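Local structure of Non-structural protein NS2 (Bluetongue virus, 1UTY) at residues 10-23 with 73-85. The protein binds single-stranded RNA, and the chain described here is its N-terminal RNA-binding domain, found as a two-chain assembly. Residues are numbered along the deposited sequence; the frame is centred on the assembly and turned at random.
Sequences KNIFVLDVTAKTLC and DIISLMLTPHGVE
Lys10 and Asp73 meet at one end of the contact in a long salt bridge, Lys10 NZ lying 3.7 Å from Asp73 OD2. Bends at chi2 and chi4 shape the lysine chain, which crosses the aspartate at about a right angle with CE as near to OD2 as NZ is; its CG also rests on CG1 of Ile75. Ile12 follows, sliding past Ile75 and Leu77 in the opposite sense. With CG1 anti to the carbonyl carbon (chi1 -61°), its CD1 lies 3.6 Å from Ile75 CG2, while its other branch, CG2, lies against CD2 of Leu77. Val14 instead meets Leu79 tip to tip, with CG1 4.0 Å from Leu79 CD1. Strands 10-15 and 73-79 belong to one mixed sheet but are not neighbours in it; the axes of these short segments approach to 9.7 Å with a signed crossing angle of -47°, so side chains bridge them. Leu58 and Tyr56 of strand 56-59 pack against Ile12 and Ile75 respectively.

Past the type I turn from Asp16 to Ala19, backbone contact takes over. Lys20 O receives a CA-H...O contact from Pro81. Thr21 gives both N and OG1 to Asp16 OD2, the hydroxyl at 2.6 Å from above the carboxylate plane; as N-cap of helix 22-29, the same OG1 accepts from Gly24 N. Leu22 N then donates to Thr80 O over 2.7 Å, nearly straight at 170° and in the carbonyl plane, while CB of Leu22 packs against Gly83 N. Cys23 SG touches both Leu79 CD2 and Val84 CB.

Chemically, the contact grades from a loose charge pair through an aliphatic layer to a directional bond. That bond ties the helix start to the turn of the 73-79/84-87 hairpin, where Thr80 OG1 accepts from His82 N in an ST turn and donates to Gly83 O; Asp16 positions the capping threonine.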
loop_
_atom_site.group_PDB
_atom_site.type_symbol
_atom_site.label_atom_id
_atom_site.label_comp_id
_atom_site.label_asym_id
_atom_site.label_seq_id
_atom_site.Cartn_x
_atom_site.Cartn_y
_atom_site.Cartn_z
ATOM N N LYS A 10 -16.905 -7.121 -3.417
ATOM C CA LYS A 10 -15.639 -7.108 -4.152
ATOM C C LYS A 10 -15.301 -8.482 -4.740
ATOM O O LYS A 10 -15.475 -9.517 -4.078
ATOM C CB LYS A 10 -14.481 -6.612 -3.276
ATOM C CG LYS A 10 -14.641 -5.187 -2.689
ATOM C CD LYS A 10 -14.618 -4.081 -3.757
ATOM C CE LYS A 10 -15.445 -2.858 -3.317
ATOM N NZ LYS A 10 -16.339 -2.292 -4.391
ATOM N N ASN A 11 -14.798 -8.469 -5.977
ATOM C CA ASN A 11 -14.385 -9.676 -6.685
ATOM C C ASN A 11 -12.905 -9.704 -6.988
ATOM O O ASN A 11 -12.410 -8.915 -7.785
ATOM C CB ASN A 11 -15.165 -9.812 -7.989
ATOM C CG ASN A 11 -16.558 -10.283 -7.763
ATOM O OD1 ASN A 11 -16.784 -11.477 -7.574
ATOM N ND2 ASN A 11 -17.505 -9.351 -7.720
ATOM N N ILE A 12 -12.210 -10.630 -6.350
ATOM C CA ILE A 12 -10.780 -10.763 -6.492
ATOM C C ILE A 12 -10.523 -12.055 -7.258
ATOM O O ILE A 12 -11.037 -13.114 -6.906
ATOM C CB ILE A 12 -10.087 -10.735 -5.084
ATOM C CG1 ILE A 12 -10.365 -9.401 -4.386
ATOM C CG2 ILE A 12 -8.566 -10.887 -5.180
ATOM C CD1 ILE A 12 -11.485 -9.471 -3.384
ATOM N N PHE A 13 -9.763 -11.926 -8.335
ATOM C CA PHE A 13 -9.406 -13.028 -9.191
ATOM C C PHE A 13 -7.918 -13.239 -9.023
ATOM O O PHE A 13 -7.111 -12.469 -9.537
ATOM C CB PHE A 13 -9.784 -12.703 -10.641
ATOM C CG PHE A 13 -11.269 -12.447 -10.828
ATOM C CD1 PHE A 13 -12.137 -13.500 -11.101
ATOM C CD2 PHE A 13 -11.791 -11.157 -10.678
ATOM C CE1 PHE A 13 -13.520 -13.280 -11.248
ATOM C CE2 PHE A 13 -13.158 -10.908 -10.824
ATOM C CZ PHE A 13 -14.041 -11.982 -11.105
ATOM N N VAL A 14 -7.560 -14.251 -8.243
ATOM C CA VAL A 14 -6.158 -14.532 -7.973
ATOM C C VAL A 14 -5.586 -15.273 -9.158
ATOM O O VAL A 14 -6.142 -16.285 -9.595
ATOM C CB VAL A 14 -5.947 -15.320 -6.660
ATOM C CG1 VAL A 14 -4.470 -15.480 -6.368
ATOM C CG2 VAL A 14 -6.631 -14.593 -5.480
ATOM N N LEU A 15 -4.506 -14.718 -9.705
ATOM C CA LEU A 15 -3.702 -15.370 -10.714
ATOM C C LEU A 15 -2.435 -15.810 -9.995
ATOM O O LEU A 15 -1.609 -14.973 -9.592
ATOM C CB LEU A 15 -3.386 -14.403 -11.858
ATOM C CG LEU A 15 -2.390 -14.892 -12.929
ATOM C CD1 LEU A 15 -2.903 -16.141 -13.662
ATOM C CD2 LEU A 15 -2.038 -13.773 -13.938
ATOM N N ASP A 16 -2.305 -17.117 -9.810
ATOM C CA ASP A 16 -1.186 -17.721 -9.090
ATOM C C ASP A 16 -0.676 -18.896 -9.910
ATOM O O ASP A 16 -1.028 -20.046 -9.648
ATOM C CB ASP A 16 -1.628 -18.196 -7.697
ATOM C CG ASP A 16 -0.521 -18.956 -6.943
ATOM O OD1 ASP A 16 0.679 -18.677 -7.146
ATOM O OD2 ASP A 16 -0.755 -19.858 -6.118
ATOM N N VAL A 17 0.159 -18.582 -10.901
ATOM C CA VAL A 17 0.602 -19.532 -11.925
ATOM C C VAL A 17 1.481 -20.674 -11.373
ATOM O O VAL A 17 1.410 -21.805 -11.878
ATOM C CB VAL A 17 1.309 -18.777 -13.126
ATOM C CG1 VAL A 17 2.232 -19.693 -13.918
ATOM C CG2 VAL A 17 0.273 -18.181 -14.068
ATOM N N THR A 18 2.306 -20.384 -10.361
ATOM C CA THR A 18 3.140 -21.428 -9.753
ATOM C C THR A 18 2.347 -22.274 -8.769
ATOM O O THR A 18 2.848 -23.275 -8.275
ATOM C CB THR A 18 4.461 -20.890 -9.079
ATOM O OG1 THR A 18 4.144 -20.024 -7.981
ATOM C CG2 THR A 18 5.259 -20.022 -10.034
ATOM N N ALA A 19 1.109 -21.868 -8.498
ATOM C CA ALA A 19 0.173 -22.664 -7.693
ATOM C C ALA A 19 0.722 -23.067 -6.321
ATOM O O ALA A 19 0.535 -24.195 -5.879
ATOM C CB ALA A 19 -0.276 -23.899 -8.466
ATOM N N LYS A 20 1.405 -22.139 -5.657
ATOM C CA LYS A 20 1.898 -22.385 -4.306
ATOM C C LYS A 20 0.881 -21.902 -3.259
ATOM O O LYS A 20 1.002 -22.243 -2.085
ATOM C CB LYS A 20 3.282 -21.745 -4.073
ATOM C CG LYS A 20 4.394 -22.119 -5.089
ATOM C CD LYS A 20 4.600 -23.611 -5.192
ATOM C CE LYS A 20 5.915 -23.974 -5.904
ATOM N NZ LYS A 20 6.059 -25.449 -5.880
ATOM N N THR A 21 -0.116 -21.118 -3.671
ATOM C CA THR A 21 -1.219 -20.793 -2.763
ATOM C C THR A 21 -2.361 -21.783 -2.961
ATOM O O THR A 21 -2.492 -22.394 -4.033
ATOM C CB THR A 21 -1.757 -19.350 -2.964
ATOM O OG1 THR A 21 -2.440 -19.255 -4.220
ATOM C CG2 THR A 21 -0.634 -18.319 -3.046
ATOM N N LEU A 22 -3.195 -21.935 -1.936
ATOM C CA LEU A 22 -4.389 -22.754 -2.073
ATOM C C LEU A 22 -5.162 -22.394 -3.352
ATOM O O LEU A 22 -5.541 -23.283 -4.121
ATOM C CB LEU A 22 -5.302 -22.623 -0.850
ATOM C CG LEU A 22 -6.594 -23.434 -1.017
ATOM C CD1 LEU A 22 -6.302 -24.908 -0.776
ATOM C CD2 LEU A 22 -7.701 -22.930 -0.101
ATOM N N CYS A 23 -5.388 -21.097 -3.547
ATOM C CA CYS A 23 -5.980 -20.524 -4.758
ATOM C C CYS A 23 -5.394 -21.055 -6.047
ATOM O O CYS A 23 -6.138 -21.443 -6.939
ATOM C CB CYS A 23 -5.773 -19.003 -4.767
ATOM S SG CYS A 23 -6.819 -18.143 -3.597
ATOM N N ASP A 73 -11.464 1.893 -0.893
ATOM C CA ASP A 73 -11.660 0.446 -0.929
ATOM C C ASP A 73 -10.343 -0.274 -0.673
ATOM O O ASP A 73 -9.407 -0.191 -1.475
ATOM C CB ASP A 73 -12.232 0.007 -2.278
ATOM C CG ASP A 73 -13.651 0.485 -2.501
ATOM O OD1 ASP A 73 -14.351 0.832 -1.523
ATOM O OD2 ASP A 73 -14.159 0.550 -3.637
ATOM N N ILE A 74 -10.281 -0.973 0.457
ATOM C CA ILE A 74 -9.093 -1.723 0.862
ATOM C C ILE A 74 -9.480 -3.184 1.091
ATOM O O ILE A 74 -10.341 -3.481 1.929
ATOM C CB ILE A 74 -8.469 -1.097 2.137
ATOM C CG1 ILE A 74 -8.170 0.393 1.920
ATOM C CG2 ILE A 74 -7.192 -1.778 2.484
ATOM C CD1 ILE A 74 -8.190 1.235 3.168
ATOM N N ILE A 75 -8.854 -4.085 0.339
ATOM C CA ILE A 75 -9.101 -5.524 0.469
ATOM C C ILE A 75 -7.863 -6.243 1.015
ATOM O O ILE A 75 -6.813 -6.227 0.381
ATOM C CB ILE A 75 -9.533 -6.134 -0.889
ATOM C CG1 ILE A 75 -10.627 -5.281 -1.540
ATOM C CG2 ILE A 75 -10.052 -7.554 -0.693
ATOM C CD1 ILE A 75 -10.272 -4.751 -2.908
ATOM N N SER A 76 -7.991 -6.862 2.185
ATOM C CA SER A 76 -6.854 -7.527 2.825
ATOM C C SER A 76 -6.984 -9.032 2.690
ATOM O O SER A 76 -8.007 -9.602 3.066
ATOM C CB SER A 76 -6.754 -7.174 4.312
ATOM O OG SER A 76 -6.695 -5.779 4.501
ATOM N N LEU A 77 -5.940 -9.675 2.182
ATOM C CA LEU A 77 -6.010 -11.101 1.902
ATOM C C LEU A 77 -4.804 -11.852 2.449
ATOM O O LEU A 77 -3.645 -11.442 2.255
ATOM C CB LEU A 77 -6.128 -11.355 0.404
ATOM C CG LEU A 77 -7.253 -10.680 -0.367
ATOM C CD1 LEU A 77 -6.703 -9.434 -1.110
ATOM C CD2 LEU A 77 -7.880 -11.676 -1.332
ATOM N N MET A 78 -5.094 -12.945 3.142
ATOM C CA MET A 78 -4.076 -13.919 3.498
ATOM C C MET A 78 -4.168 -15.103 2.548
ATOM O O MET A 78 -5.146 -15.855 2.570
ATOM C CB MET A 78 -4.264 -14.389 4.935
ATOM C CG MET A 78 -4.056 -13.319 5.981
ATOM S SD MET A 78 -2.419 -12.558 5.889
ATOM C CE MET A 78 -2.509 -11.574 7.326
ATOM N N LEU A 79 -3.163 -15.258 1.695
ATOM C CA LEU A 79 -3.129 -16.409 0.787
ATOM C C LEU A 79 -2.050 -17.354 1.237
ATOM O O LEU A 79 -0.858 -17.020 1.150
ATOM C CB LEU A 79 -2.892 -15.972 -0.667
ATOM C CG LEU A 79 -3.789 -14.842 -1.187
ATOM C CD1 LEU A 79 -3.416 -14.487 -2.622
ATOM C CD2 LEU A 79 -5.317 -15.193 -1.055
ATOM N N THR A 80 -2.446 -18.515 1.747
ATOM C CA THR A 80 -1.463 -19.494 2.169
ATOM C C THR A 80 -1.505 -20.688 1.242
ATOM O O THR A 80 -2.364 -20.734 0.356
ATOM C CB THR A 80 -1.656 -19.925 3.659
ATOM O OG1 THR A 80 -2.813 -20.752 3.775
ATOM C CG2 THR A 80 -1.943 -18.712 4.552
ATOM N N PRO A 81 -0.586 -21.646 1.434
ATOM C CA PRO A 81 -0.651 -22.921 0.712
ATOM C C PRO A 81 -1.880 -23.714 1.134
ATOM O O PRO A 81 -2.345 -24.563 0.379
ATOM C CB PRO A 81 0.626 -23.665 1.156
ATOM C CG PRO A 81 1.496 -22.650 1.818
ATOM C CD PRO A 81 0.573 -21.588 2.348
ATOM N N HIS A 82 -2.411 -23.439 2.323
ATOM C CA HIS A 82 -3.509 -24.254 2.847
ATOM C C HIS A 82 -4.800 -23.488 3.132
ATOM O O HIS A 82 -5.700 -24.031 3.740
ATOM C CB HIS A 82 -3.056 -24.983 4.118
ATOM C CG HIS A 82 -1.867 -25.871 3.913
ATOM N ND1 HIS A 82 -1.872 -26.930 3.026
ATOM C CD2 HIS A 82 -0.631 -25.846 4.467
ATOM C CE1 HIS A 82 -0.693 -27.525 3.051
ATOM N NE2 HIS A 82 0.079 -26.887 3.917
ATOM N N GLY A 83 -4.895 -22.231 2.714
ATOM C CA GLY A 83 -6.057 -21.444 3.056
ATOM C C GLY A 83 -6.086 -20.088 2.401
ATOM O O GLY A 83 -5.066 -19.575 1.951
ATOM N N VAL A 84 -7.281 -19.520 2.339
ATOM C CA VAL A 84 -7.471 -18.135 1.941
ATOM C C VAL A 84 -8.358 -17.467 2.990
ATOM O O VAL A 84 -9.336 -18.056 3.442
ATOM C CB VAL A 84 -8.086 -17.996 0.510
ATOM C CG1 VAL A 84 -9.193 -19.008 0.292
ATOM C CG2 VAL A 84 -8.667 -16.640 0.311
ATOM N N GLU A 85 -7.993 -16.241 3.370
ATOM C CA GLU A 85 -8.786 -15.423 4.262
ATOM C C GLU A 85 -8.823 -13.987 3.743
ATOM O O GLU A 85 -7.798 -13.445 3.316
ATOM C CB GLU A 85 -8.245 -15.490 5.686
ATOM C CG GLU A 85 -9.314 -15.289 6.736
ATOM C CD GLU A 85 -8.822 -15.384 8.167
ATOM O OE1 GLU A 85 -7.603 -15.556 8.427
ATOM O OE2 GLU A 85 -9.689 -15.292 9.057
#